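Local structure of tail protein, 43 kDa (Neisseria meningitidis MC58, 3D37) at residues S102-L106 / I145-E149; V113-K118 / A129-K133; F213-L219 / R247-V253; W295-V301 / V313-R319. The protein is of unknown function in detail but, as a tail protein with baseplate-hub-like domains, probably forms part of the baseplate hub of a phage-type tail assembly. All coordinates share one frame; numbering follows the deposited sequence.

Interaction 1 (S102-L106 / I145-E149)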
loop_
_atom_site.group_PDB
_atom_site.type_symbol
_atom_site.label_atom_id
_atom_site.label_comp_id
_atom_site.label_asym_id
_atom_site.label_seq_id
_atom_site.Cartn_x
_atom_site.Cartn_y
_atom_site.Cartn_z
ATOM N N SER A 102 40.392 17.691 11.406
ATOM C CA SER A 102 40.595 19.127 11.729
ATOM C C SER A 102 41.626 19.845 10.873
ATOM O O SER A 102 42.656 19.274 10.512
ATOM C CB SER A 102 40.880 19.357 13.212
ATOM O OG SER A 102 39.708 19.930 13.752
ATOM N N ALA A 103 41.315 21.099 10.539
ATOM C CA ALA A 103 42.258 21.923 9.815
ATOM C C ALA A 103 43.440 22.156 10.767
ATOM O O ALA A 103 43.249 22.129 11.992
ATOM C CB ALA A 103 41.603 23.269 9.362
ATOM N N PRO A 104 44.661 22.270 10.215
ATOM C CA PRO A 104 45.765 22.921 10.959
ATOM C C PRO A 104 45.559 24.438 11.048
ATOM O O PRO A 104 44.621 24.984 10.424
ATOM C CB PRO A 104 47.020 22.612 10.103
ATOM C CG PRO A 104 46.574 21.596 9.033
ATOM C CD PRO A 104 45.093 21.794 8.879
ATOM N N GLN A 105 46.433 25.136 11.786
ATOM C CA GLN A 105 46.364 26.590 11.763
ATOM C C GLN A 105 47.454 27.187 10.849
ATOM O O GLN A 105 48.405 27.879 11.265
ATOM C CB GLN A 105 46.297 27.163 13.178
ATOM C CG GLN A 105 44.839 27.410 13.619
ATOM C CD GLN A 105 44.076 28.364 12.680
ATOM O OE1 GLN A 105 44.684 29.143 11.915
ATOM N NE2 GLN A 105 42.736 28.307 12.741
ATOM N N LEU A 106 47.270 26.861 9.577
ATOM C CA LEU A 106 48.001 27.407 8.455
ATOM C C LEU A 106 47.589 28.878 8.246
ATOM O O LEU A 106 46.418 29.227 8.414
ATOM C CB LEU A 106 47.661 26.548 7.218
ATOM C CG LEU A 106 48.153 26.874 5.803
ATOM C CD1 LEU A 106 49.671 26.648 5.668
ATOM C CD2 LEU A 106 47.356 26.037 4.743
ATOM N N ILE A 145 40.775 31.578 10.073
ATOM C CA ILE A 145 39.980 30.377 10.338
ATOM C C ILE A 145 39.943 30.056 11.850
ATOM O O ILE A 145 40.938 30.266 12.558
ATOM C CB ILE A 145 40.512 29.152 9.520
ATOM C CG1 ILE A 145 42.025 29.231 9.308
ATOM C CG2 ILE A 145 39.760 29.051 8.141
ATOM C CD1 ILE A 145 42.630 28.031 8.610
ATOM N N GLU A 146 38.812 29.563 12.353
ATOM C CA GLU A 146 38.690 29.232 13.792
ATOM C C GLU A 146 39.017 27.739 14.091
ATOM O O GLU A 146 38.692 26.870 13.289
ATOM C CB GLU A 146 37.330 29.672 14.355
ATOM C CG GLU A 146 36.121 29.384 13.451
ATOM C CD GLU A 146 34.786 29.847 14.052
ATOM O OE1 GLU A 146 33.754 29.147 13.828
ATOM O OE2 GLU A 146 34.773 30.917 14.731
ATOM N N PRO A 147 39.647 27.442 15.257
ATOM C CA PRO A 147 40.437 26.178 15.453
ATOM C C PRO A 147 39.717 24.822 15.270
ATOM O O PRO A 147 40.304 23.862 14.710
ATOM C CB PRO A 147 40.993 26.318 16.885
ATOM C CG PRO A 147 40.875 27.821 17.213
ATOM C CD PRO A 147 39.639 28.277 16.481
ATOM N N GLY A 148 38.465 24.724 15.713
ATOM C CA GLY A 148 37.655 23.522 15.419
ATOM C C GLY A 148 37.168 23.395 13.969
ATOM O O GLY A 148 36.336 22.544 13.663
ATOM N N GLU A 149 37.659 24.251 13.070
ATOM C CA GLU A 149 37.275 24.143 11.654
ATOM C C GLU A 149 37.862 22.871 11.067
ATOM O O GLU A 149 38.979 22.401 11.467
ATOM C CB GLU A 149 37.633 25.399 10.810
ATOM C CG GLU A 149 36.522 26.475 10.898
ATOM C CD GLU A 149 36.527 27.533 9.786
ATOM O OE1 GLU A 149 37.547 28.238 9.572
ATOM O OE2 GLU A 149 35.458 27.689 9.160
#

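Interaction 2 (V113-K118 / A129-K133)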
loop_
_atom_site.group_PDB
_atom_site.type_symbol
_atom_site.label_atom_id
_atom_site.label_comp_id
_atom_site.label_asym_id
_atom_site.label_seq_id
_atom_site.Cartn_x
_atom_site.Cartn_y
_atom_site.Cartn_z
ATOM N N VAL A 113 46.342 29.833 -4.201
ATOM C CA VAL A 113 45.192 29.039 -3.730
ATOM C C VAL A 113 45.565 27.559 -3.930
ATOM O O VAL A 113 45.320 26.763 -3.061
ATOM C CB VAL A 113 43.811 29.518 -4.360
ATOM C CG1 VAL A 113 43.650 28.988 -5.747
ATOM C CG2 VAL A 113 42.601 29.105 -3.490
ATOM N N LEU A 114 46.271 27.231 -5.019
ATOM C CA LEU A 114 46.650 25.856 -5.314
ATOM C C LEU A 114 47.577 25.292 -4.274
ATOM O O LEU A 114 47.506 24.112 -4.017
ATOM C CB LEU A 114 47.294 25.731 -6.701
ATOM C CG LEU A 114 47.720 24.340 -7.201
ATOM C CD1 LEU A 114 46.642 23.241 -6.954
ATOM C CD2 LEU A 114 48.131 24.363 -8.686
ATOM N N ASP A 115 48.477 26.140 -3.719
ATOM C CA ASP A 115 49.437 25.734 -2.672
ATOM C C ASP A 115 48.830 25.665 -1.288
ATOM O O ASP A 115 49.137 24.745 -0.547
ATOM C CB ASP A 115 50.680 26.664 -2.639
ATOM C CG ASP A 115 51.587 26.445 -3.810
ATOM O OD1 ASP A 115 51.374 25.469 -4.607
ATOM O OD2 ASP A 115 52.539 27.263 -3.943
ATOM N N ALA A 116 47.961 26.590 -0.919
ATOM C CA ALA A 116 47.192 26.422 0.328
ATOM C C ALA A 116 46.232 25.169 0.283
ATOM O O ALA A 116 45.943 24.554 1.341
ATOM C CB ALA A 116 46.419 27.672 0.638
ATOM N N ALA A 117 45.778 24.769 -0.911
ATOM C CA ALA A 117 44.942 23.537 -1.020
ATOM C C ALA A 117 45.820 22.289 -0.874
ATOM O O ALA A 117 45.446 21.348 -0.150
ATOM C CB ALA A 117 44.162 23.488 -2.355
ATOM N N LYS A 118 46.964 22.297 -1.582
ATOM C CA LYS A 118 47.966 21.222 -1.535
ATOM C C LYS A 118 48.359 20.988 -0.089
ATOM O O LYS A 118 48.450 19.829 0.362
ATOM C CB LYS A 118 49.231 21.557 -2.383
ATOM C CG LYS A 118 49.075 21.280 -3.889
ATOM C CD LYS A 118 50.219 21.777 -4.728
ATOM C CE LYS A 118 50.076 21.328 -6.199
ATOM N NZ LYS A 118 51.194 21.967 -7.040
ATOM N N ALA A 129 46.479 13.877 -6.008
ATOM C CA ALA A 129 46.789 15.124 -6.726
ATOM C C ALA A 129 45.833 16.217 -6.317
ATOM O O ALA A 129 44.662 15.949 -6.000
ATOM C CB ALA A 129 46.736 14.942 -8.234
ATOM N N VAL A 130 46.348 17.451 -6.300
ATOM C CA VAL A 130 45.534 18.649 -6.121
ATOM C C VAL A 130 45.709 19.537 -7.372
ATOM O O VAL A 130 46.827 19.845 -7.779
ATOM C CB VAL A 130 45.916 19.395 -4.843
ATOM C CG1 VAL A 130 44.921 20.501 -4.534
ATOM C CG2 VAL A 130 46.032 18.404 -3.692
ATOM N N VAL A 131 44.597 19.952 -7.952
ATOM C CA VAL A 131 44.566 20.631 -9.231
ATOM C C VAL A 131 43.749 21.911 -9.045
ATOM O O VAL A 131 42.910 22.015 -8.113
ATOM C CB VAL A 131 43.996 19.663 -10.324
ATOM C CG1 VAL A 131 43.325 20.394 -11.494
ATOM C CG2 VAL A 131 45.112 18.739 -10.851
ATOM N N LEU A 132 44.056 22.916 -9.874
ATOM C CA LEU A 132 43.338 24.195 -9.856
ATOM C C LEU A 132 42.516 24.161 -11.126
ATOM O O LEU A 132 43.011 23.824 -12.211
ATOM C CB LEU A 132 44.270 25.427 -9.744
ATOM C CG LEU A 132 43.690 26.863 -9.672
ATOM C CD1 LEU A 132 43.156 27.238 -8.312
ATOM C CD2 LEU A 132 44.731 27.923 -10.135
ATOM N N LYS A 133 41.226 24.418 -10.965
ATOM C CA LYS A 133 40.299 24.374 -12.095
ATOM C C LYS A 133 39.829 25.822 -12.324
ATOM O O LYS A 133 38.661 26.195 -12.115
ATOM C CB LYS A 133 39.169 23.378 -11.785
ATOM C CG LYS A 133 38.942 22.326 -12.833
ATOM C CD LYS A 133 40.098 21.364 -12.952
ATOM C CE LYS A 133 39.873 20.403 -14.089
ATOM N NZ LYS A 133 38.775 19.447 -13.759
#

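Interaction 3 (F213-L219 / R247-V253)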
loop_
_atom_site.group_PDB
_atom_site.type_symbol
_atom_site.label_atom_id
_atom_site.label_comp_id
_atom_site.label_asym_id
_atom_site.label_seq_id
_atom_site.Cartn_x
_atom_site.Cartn_y
_atom_site.Cartn_z
ATOM N N PHE A 213 16.052 39.325 -1.260
ATOM C CA PHE A 213 15.938 40.472 -0.410
ATOM C C PHE A 213 15.767 41.731 -1.254
ATOM O O PHE A 213 16.155 41.759 -2.436
ATOM C CB PHE A 213 17.171 40.530 0.476
ATOM C CG PHE A 213 17.369 39.285 1.287
ATOM C CD1 PHE A 213 16.475 38.956 2.288
ATOM C CD2 PHE A 213 18.428 38.448 1.053
ATOM C CE1 PHE A 213 16.642 37.814 3.035
ATOM C CE2 PHE A 213 18.607 37.301 1.812
ATOM C CZ PHE A 213 17.715 36.989 2.802
ATOM N N SER A 214 15.141 42.744 -0.649
ATOM C CA SER A 214 14.847 44.001 -1.326
ATOM C C SER A 214 16.087 44.919 -1.384
ATOM O O SER A 214 16.470 45.393 -2.460
ATOM C CB SER A 214 13.669 44.711 -0.636
ATOM O OG SER A 214 14.062 45.265 0.618
ATOM N N GLU A 215 16.677 45.193 -0.221
ATOM C CA GLU A 215 17.967 45.840 -0.132
ATOM C C GLU A 215 18.822 44.951 0.756
ATOM O O GLU A 215 18.312 44.347 1.703
ATOM C CB GLU A 215 17.883 47.232 0.523
ATOM C CG GLU A 215 16.974 48.252 -0.213
ATOM C CD GLU A 215 17.105 49.687 0.313
ATOM O OE1 GLU A 215 18.157 50.054 0.906
ATOM O OE2 GLU A 215 16.136 50.459 0.102
ATOM N N VAL A 216 20.115 44.874 0.470
ATOM C CA VAL A 216 21.025 44.160 1.351
ATOM C C VAL A 216 22.200 45.065 1.593
ATOM O O VAL A 216 22.858 45.503 0.661
ATOM C CB VAL A 216 21.476 42.798 0.785
ATOM C CG1 VAL A 216 22.489 42.116 1.748
ATOM C CG2 VAL A 216 20.237 41.913 0.543
ATOM N N THR A 217 22.439 45.362 2.854
ATOM C CA THR A 217 23.527 46.212 3.201
ATOM C C THR A 217 24.664 45.327 3.690
ATOM O O THR A 217 24.504 44.548 4.629
ATOM C CB THR A 217 23.049 47.319 4.198
ATOM O OG1 THR A 217 22.436 46.724 5.348
ATOM C CG2 THR A 217 22.003 48.206 3.512
ATOM N N PHE A 218 25.801 45.420 2.996
ATOM C CA PHE A 218 26.996 44.650 3.314
ATOM C C PHE A 218 27.981 45.557 4.052
ATOM O O PHE A 218 28.231 46.702 3.615
ATOM C CB PHE A 218 27.641 44.087 2.035
ATOM C CG PHE A 218 26.790 43.044 1.313
ATOM C CD1 PHE A 218 26.863 41.709 1.666
ATOM C CD2 PHE A 218 25.922 43.415 0.284
ATOM C CE1 PHE A 218 26.085 40.732 0.986
ATOM C CE2 PHE A 218 25.148 42.468 -0.390
ATOM C CZ PHE A 218 25.224 41.128 -0.036
ATOM N N LEU A 219 28.525 45.043 5.167
ATOM C CA LEU A 219 29.416 45.819 6.042
ATOM C C LEU A 219 30.737 45.106 6.212
ATOM O O LEU A 219 30.791 43.869 6.271
ATOM C CB LEU A 219 28.808 46.042 7.438
ATOM C CG LEU A 219 27.402 46.631 7.595
ATOM C CD1 LEU A 219 27.073 46.758 9.171
ATOM C CD2 LEU A 219 27.337 47.993 6.860
ATOM N N ARG A 247 12.067 43.831 2.532
ATOM C CA ARG A 247 12.735 42.668 3.104
ATOM C C ARG A 247 14.242 42.920 3.189
ATOM O O ARG A 247 15.019 42.337 2.432
ATOM C CB ARG A 247 12.386 41.433 2.256
ATOM C CG ARG A 247 12.397 40.156 3.022
ATOM C CD ARG A 247 11.564 39.111 2.342
ATOM N NE ARG A 247 11.696 37.851 3.046
ATOM C CZ ARG A 247 12.668 36.970 2.828
ATOM N NH1 ARG A 247 13.581 37.183 1.878
ATOM N NH2 ARG A 247 12.700 35.850 3.547
ATOM N N PRO A 248 14.652 43.830 4.095
ATOM C CA PRO A 248 16.039 44.244 4.233
ATOM C C PRO A 248 16.896 43.282 5.028
ATOM O O PRO A 248 16.437 42.639 5.970
ATOM C CB PRO A 248 15.934 45.562 5.009
ATOM C CG PRO A 248 14.728 45.390 5.848
ATOM C CD PRO A 248 13.776 44.561 5.035
ATOM N N LYS A 249 18.153 43.204 4.656
ATOM C CA LYS A 249 19.059 42.328 5.347
ATOM C C LYS A 249 20.373 43.071 5.476
ATOM O O LYS A 249 20.730 43.884 4.625
ATOM C CB LYS A 249 19.228 40.981 4.600
ATOM C CG LYS A 249 19.971 39.930 5.457
ATOM C CD LYS A 249 20.235 38.633 4.734
ATOM C CE LYS A 249 19.721 37.414 5.522
ATOM N NZ LYS A 249 20.603 36.966 6.653
ATOM N N THR A 250 21.084 42.810 6.553
ATOM C CA THR A 250 22.386 43.386 6.686
ATOM C C THR A 250 23.301 42.221 6.955
ATOM O O THR A 250 22.968 41.355 7.763
ATOM C CB THR A 250 22.457 44.479 7.805
ATOM O OG1 THR A 250 23.228 44.001 8.924
ATOM C CG2 THR A 250 21.061 44.952 8.242
ATOM N N VAL A 251 24.441 42.187 6.263
ATOM C CA VAL A 251 25.408 41.094 6.392
ATOM C C VAL A 251 26.814 41.680 6.703
ATOM O O VAL A 251 27.250 42.609 6.029
ATOM C CB VAL A 251 25.450 40.231 5.083
ATOM C CG1 VAL A 251 26.525 39.164 5.181
ATOM C CG2 VAL A 251 24.052 39.607 4.762
ATOM N N VAL A 252 27.501 41.132 7.709
ATOM C CA VAL A 252 28.900 41.468 7.949
ATOM C C VAL A 252 29.798 40.490 7.194
ATOM O O VAL A 252 29.685 39.283 7.353
ATOM C CB VAL A 252 29.283 41.525 9.477
ATOM C CG1 VAL A 252 30.816 41.559 9.666
ATOM C CG2 VAL A 252 28.657 42.741 10.153
ATOM N N VAL A 253 30.695 41.038 6.374
ATOM C CA VAL A 253 31.653 40.266 5.589
ATOM C C VAL A 253 33.055 40.384 6.205
ATOM O O VAL A 253 33.550 41.501 6.426
ATOM C CB VAL A 253 31.706 40.794 4.126
ATOM C CG1 VAL A 253 32.852 40.107 3.317
ATOM C CG2 VAL A 253 30.330 40.633 3.443
HETATM O O HOH W 1 19.575 46.542 4.298
#

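Interaction 4 (W295-V301 / V313-R319)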
loop_
_atom_site.group_PDB
_atom_site.type_symbol
_atom_site.label_atom_id
_atom_site.label_comp_id
_atom_site.label_asym_id
_atom_site.label_seq_id
_atom_site.Cartn_x
_atom_site.Cartn_y
_atom_site.Cartn_z
ATOM N N TRP A 295 27.013 11.323 -16.978
ATOM C CA TRP A 295 26.533 12.548 -16.350
ATOM C C TRP A 295 27.415 12.826 -15.126
ATOM O O TRP A 295 27.717 11.931 -14.356
ATOM C CB TRP A 295 25.057 12.428 -15.934
ATOM C CG TRP A 295 24.110 12.176 -17.025
ATOM C CD1 TRP A 295 23.436 11.024 -17.254
ATOM C CD2 TRP A 295 23.667 13.096 -18.021
ATOM N NE1 TRP A 295 22.610 11.159 -18.307
ATOM C CE2 TRP A 295 22.757 12.407 -18.833
ATOM C CE3 TRP A 295 23.993 14.413 -18.342
ATOM C CZ2 TRP A 295 22.134 13.006 -19.921
ATOM C CZ3 TRP A 295 23.397 14.985 -19.417
ATOM C CH2 TRP A 295 22.469 14.310 -20.177
ATOM N N GLN A 296 27.817 14.070 -14.983
ATOM C CA GLN A 296 28.779 14.488 -13.973
ATOM C C GLN A 296 28.600 15.965 -13.750
ATOM O O GLN A 296 28.486 16.742 -14.728
ATOM C CB GLN A 296 30.198 14.235 -14.505
ATOM C CG GLN A 296 31.321 14.450 -13.493
ATOM C CD GLN A 296 31.309 13.410 -12.376
ATOM O OE1 GLN A 296 31.751 13.718 -11.261
ATOM N NE2 GLN A 296 30.840 12.191 -12.661
ATOM N N PRO A 297 28.637 16.408 -12.471
ATOM C CA PRO A 297 28.528 17.882 -12.256
ATOM C C PRO A 297 29.575 18.652 -13.029
ATOM O O PRO A 297 30.695 18.167 -13.116
ATOM C CB PRO A 297 28.718 18.011 -10.736
ATOM C CG PRO A 297 28.221 16.687 -10.206
ATOM C CD PRO A 297 28.735 15.690 -11.193
ATOM N N GLY A 298 29.237 19.864 -13.547
ATOM C CA GLY A 298 30.183 20.653 -14.332
ATOM C C GLY A 298 29.867 20.681 -15.806
ATOM O O GLY A 298 30.320 21.578 -16.517
ATOM N N LEU A 299 29.050 19.733 -16.248
ATOM C CA LEU A 299 28.449 19.747 -17.587
ATOM C C LEU A 299 27.333 20.792 -17.738
ATOM O O LEU A 299 26.675 21.185 -16.762
ATOM C CB LEU A 299 27.909 18.367 -17.954
ATOM C CG LEU A 299 28.910 17.228 -17.893
ATOM C CD1 LEU A 299 28.254 15.937 -18.163
ATOM C CD2 LEU A 299 30.089 17.541 -18.919
ATOM N N ARG A 300 27.166 21.278 -18.963
ATOM C CA ARG A 300 26.051 22.166 -19.305
ATOM C C ARG A 300 25.131 21.385 -20.217
ATOM O O ARG A 300 25.598 20.566 -21.004
ATOM C CB ARG A 300 26.544 23.460 -19.917
ATOM C CG ARG A 300 27.302 24.288 -18.885
ATOM C CD ARG A 300 28.112 25.356 -19.484
ATOM N NE ARG A 300 27.350 26.470 -20.052
ATOM C CZ ARG A 300 27.265 26.761 -21.341
ATOM N NH1 ARG A 300 27.871 26.012 -22.257
ATOM N NH2 ARG A 300 26.557 27.816 -21.727
ATOM N N VAL A 301 23.819 21.575 -20.029
ATOM C CA VAL A 301 22.796 20.802 -20.671
ATOM C C VAL A 301 21.761 21.757 -21.288
ATOM O O VAL A 301 21.219 22.663 -20.611
ATOM C CB VAL A 301 22.097 19.783 -19.678
ATOM C CG1 VAL A 301 21.122 18.913 -20.446
ATOM C CG2 VAL A 301 23.126 18.911 -18.945
ATOM N N VAL A 313 20.039 26.777 -21.768
ATOM C CA VAL A 313 21.131 25.982 -21.275
ATOM C C VAL A 313 21.177 26.185 -19.744
ATOM O O VAL A 313 20.975 27.311 -19.216
ATOM C CB VAL A 313 22.502 26.372 -21.902
ATOM C CG1 VAL A 313 23.664 25.571 -21.273
ATOM C CG2 VAL A 313 22.473 26.212 -23.417
ATOM N N PHE A 314 21.394 25.066 -19.070
ATOM C CA PHE A 314 21.512 24.981 -17.635
ATOM C C PHE A 314 22.828 24.285 -17.274
ATOM O O PHE A 314 23.398 23.506 -18.063
ATOM C CB PHE A 314 20.315 24.243 -17.019
ATOM C CG PHE A 314 18.996 24.896 -17.302
ATOM C CD1 PHE A 314 18.499 25.886 -16.470
ATOM C CD2 PHE A 314 18.263 24.543 -18.428
ATOM C CE1 PHE A 314 17.281 26.520 -16.750
ATOM C CE2 PHE A 314 17.058 25.175 -18.737
ATOM C CZ PHE A 314 16.550 26.161 -17.878
ATOM N N PHE A 315 23.277 24.611 -16.066
ATOM C CA PHE A 315 24.507 24.121 -15.471
ATOM C C PHE A 315 24.219 23.003 -14.457
ATOM O O PHE A 315 23.367 23.139 -13.553
ATOM C CB PHE A 315 25.217 25.248 -14.769
ATOM C CG PHE A 315 26.512 24.837 -14.157
ATOM C CD1 PHE A 315 27.577 24.477 -14.968
ATOM C CD2 PHE A 315 26.674 24.789 -12.761
ATOM C CE1 PHE A 315 28.800 24.066 -14.405
ATOM C CE2 PHE A 315 27.893 24.376 -12.188
ATOM C CZ PHE A 315 28.960 24.016 -13.013
ATOM N N LEU A 316 24.879 21.877 -14.656
ATOM C CA LEU A 316 24.657 20.702 -13.839
ATOM C C LEU A 316 25.473 20.747 -12.543
ATOM O O LEU A 316 26.670 20.638 -12.545
ATOM C CB LEU A 316 24.919 19.417 -14.628
ATOM C CG LEU A 316 24.634 18.083 -13.953
ATOM C CD1 LEU A 316 23.106 17.930 -13.708
ATOM C CD2 LEU A 316 25.195 16.901 -14.832
ATOM N N MET A 317 24.773 20.883 -11.439
ATOM C CA MET A 317 25.414 21.183 -10.140
ATOM C C MET A 317 25.483 19.921 -9.305
ATOM O O MET A 317 26.290 19.807 -8.417
ATOM C CB MET A 317 24.569 22.289 -9.439
ATOM C CG MET A 317 25.107 22.852 -8.192
ATOM S SD MET A 317 26.499 24.051 -8.333
ATOM C CE MET A 317 25.453 25.357 -9.065
ATOM N N GLY A 318 24.567 19.002 -9.568
ATOM C CA GLY A 318 24.434 17.752 -8.848
ATOM C C GLY A 318 23.830 16.667 -9.701
ATOM O O GLY A 318 23.077 16.941 -10.638
ATOM N N ARG A 319 24.241 15.425 -9.444
ATOM C CA ARG A 319 23.703 14.322 -10.152
ATOM C C ARG A 319 23.725 13.028 -9.381
ATOM O O ARG A 319 24.661 12.730 -8.655
ATOM C CB ARG A 319 24.339 14.155 -11.544
ATOM C CG ARG A 319 25.644 13.547 -11.602
ATOM C CD ARG A 319 25.627 11.997 -11.709
ATOM N NE ARG A 319 27.029 11.687 -11.601
ATOM C CZ ARG A 319 27.730 11.415 -10.511
ATOM N NH1 ARG A 319 27.205 11.248 -9.326
ATOM N NH2 ARG A 319 29.017 11.272 -10.652
#

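Interaction 1 (S102-L106 / I145-E149)
Ala103 and Glu149 bring the two segments together at a CA-CA distance of 5.8 Å, and neither segment is a regular helix or strand there. The N-H of Ala103 meets Glu149 O at 2.8 Å in a nearly straight bond (168°), while Gln105 and Pro147 already stand further apart. Segment 145-149 owes its shape to a type I beta turn from Glu146 to Glu149, closed by the backbone bond from Glu149 N to Glu146 O. Such a junction illustrates how irregular loops can be joined by a few backbone carbonyls: here the loop after helix 95-100 meets the one leading into helix 151-161, at the surface of the region related to the second domain of baseplate hub protein gp44. Gln105 makes the second polar link. Its chain bends at chi2 (-58°), which turns the amide back so that NE2 lies 2.7 Å from Ile145 O. The donor sits well above the plane of that carbonyl, and the bond is bent. Alongside it, Ile145 runs past the glutamine in the opposite direction, with CG1 3.6 Å from NE2 of Gln105, and CD1 of Ile145 continues toward Leu106 O. At the other end, Ser102 OG adds a weak bond of 3.4 Å to Glu149 O, the acceptor already used by Ala103. The methyl of Ala103 and the side chain of Ile145 both rest on Ala154 of helix 151-161.

Interaction 2 (V113-K118 / A129-K133)
Leu114 and Ala117 meet Val130 and Leu132 in an apolar helix-on-strand contact, in which the start of helix 113-121 lies against strand 130-133 at the edge of a three-stranded sheet. The short axes pass 8.4 Å apart, and their N-to-C directions differ by 149°, so the helix runs roughly antiparallel to the strand. The alternation of a strand explains the pattern: Val130 and Leu132 direct their side chains to the helix, and Val131 between them points away. Leu114 fills the middle. With CG anti to the backbone N (chi1 -178°), it reaches across the gap and divides its branches, CD1 lying 3.5 Å from Val130 O and near the following peptide, CD2 4.1 Å from Leu132 CB. One turn later, the methyl of Ala117 touches CG1 of Val130 at 3.8 Å. Lys118 lies against CB and CG2 of the same valine, its CG 3.8 Å from Val130 CB. The extended lysine chain then passes the strand, leaving its CE 3.9 Å from Val130 O, and this aliphatic stem runs along Val130 at the exposed margin of the contact. Asn137 OD1 accepts a hydrogen bond from Leu114 N at the beginning of the helix. Strand 130-133 pairs in parallel with strand 174-177, where Val176 meets both Val113 and Ala117; helix 151-161 adds Ile158 against Val113 and Leu155 against Ala117, so these two residues of helix 113-121 meet strand 174-177 and helix 151-161 at once.

Interaction 3 (F213-L219 / R247-V253)
Phe213 and Lys249 show how the carbon chain of a charged residue can serve as an apolar surface. Lys249 is extended through chi1 and chi2 (-176° for the latter), which lays CD over one face of the Phe213 ring, 3.8 Å from its centroid, in a CH-pi contact; the turn at chi3 then sets CE, 3.4 Å from Phe213 CZ. Arg247 brings NH1 within 3.3 Å of Phe213 CE1, its guanidinium plane nearly parallel to the ring plane (4°), although NH1 approaches obliquely. Its polar end has other partners: Asp210 O and Arg212 O, and Asp100 of the second subunit. Ser214 holds OG between its backbone N and carbonyl carbon (chi1 73°), where it accepts the N-H of Arg247 at 3.1 Å. The N-H of Ser214 in turn binds Arg247 O. Further along, Phe218 lies beside Val251, pointing the same way, while Val216 CG1 of its own strand sits over one ring face. On the other face of the sheet, Thr217 OG1 approaches Thr250 CB at 3.3 Å and shares a water with Lys249 O. Backbone bonds alternate from Lys249 N to Glu215 O through Thr217 N to Lys249 O (2.9 Å) and on to Val253 N to Leu219 O. This is the bonding pattern of a parallel strand pair, here 215-220 beside 249-252, with helix 259-276 packed on the face bearing Phe218 and Lys249.

Interaction 4 (W295-V301 / V313-R319)
Arg319 and Trp295 meet where the loop before strand 300-305 folds back on strand 310-324. From CB of the arginine, a chi1 of 78° sets CG close to both backbone neighbours of CA and 3.8 Å from Pro297 CD. A further bend at chi2 (88°) carries CD to 3.4 Å from Trp295 O. NE then donates to the same oxygen at 2.9 Å; the acceptor lies in the guanidinium plane, whereas the donor stands above the carbonyl plane. Beyond CZ, NH2 comes close to the side-chain amide of Gln296, Pro297 CD lies over one guanidinium face, and NH1 bonds weakly to Ser29 OG. A type II turn from Gln296 to Leu299 follows, with Gly298 at a positive phi (107°) that calls for glycine. Gly298 N binds Leu316 O, and Leu316 N returns a bond to Leu299 O. Leu316 CD2 lies 3.3 Å from O of Gln296, the first residue of the turn. Antiparallel pairing follows, with Val301 and Phe314 hydrogen-bonded in both directions and Arg300 opposite Phe315. Arg300 CG meets the edge of the Phe315 ring, and Val313 CG1 lies over the Arg300 guanidinium, whose NH1 bonds Ser183 O and NH2 pairs with Asp338. Met317 and Gly318 form a classic beta bulge opposite Arg334 of strand 330-337, whose Leu333 and Leu335 pack on Leu316, while Phe278 and Leu280 of strand 278-285 receive Phe314.

How the interactions relate
The four contacts show how a multidomain chain is built from separate local units. Interactions 1 and 2 belong to the region related to the second domain of gp44: interaction 2 is nested within the chain loop closed by interaction 1, their centres are 18 Å apart, and they touch where Leu106 CD2 packs against Ala116 O. Interactions 3 and 4 follow in series, each in a later domain of the chain. Interaction 3 lies about 28 Å from interaction 1 and 30 Å from interaction 4, centre to centre, touching neither. Interaction 4 is the most central, its nearest atoms about 8 Å from interaction 2. Helix 151-161 serves interactions 1 and 2, while interaction 3 also reaches a second subunit of the six-chain assembly.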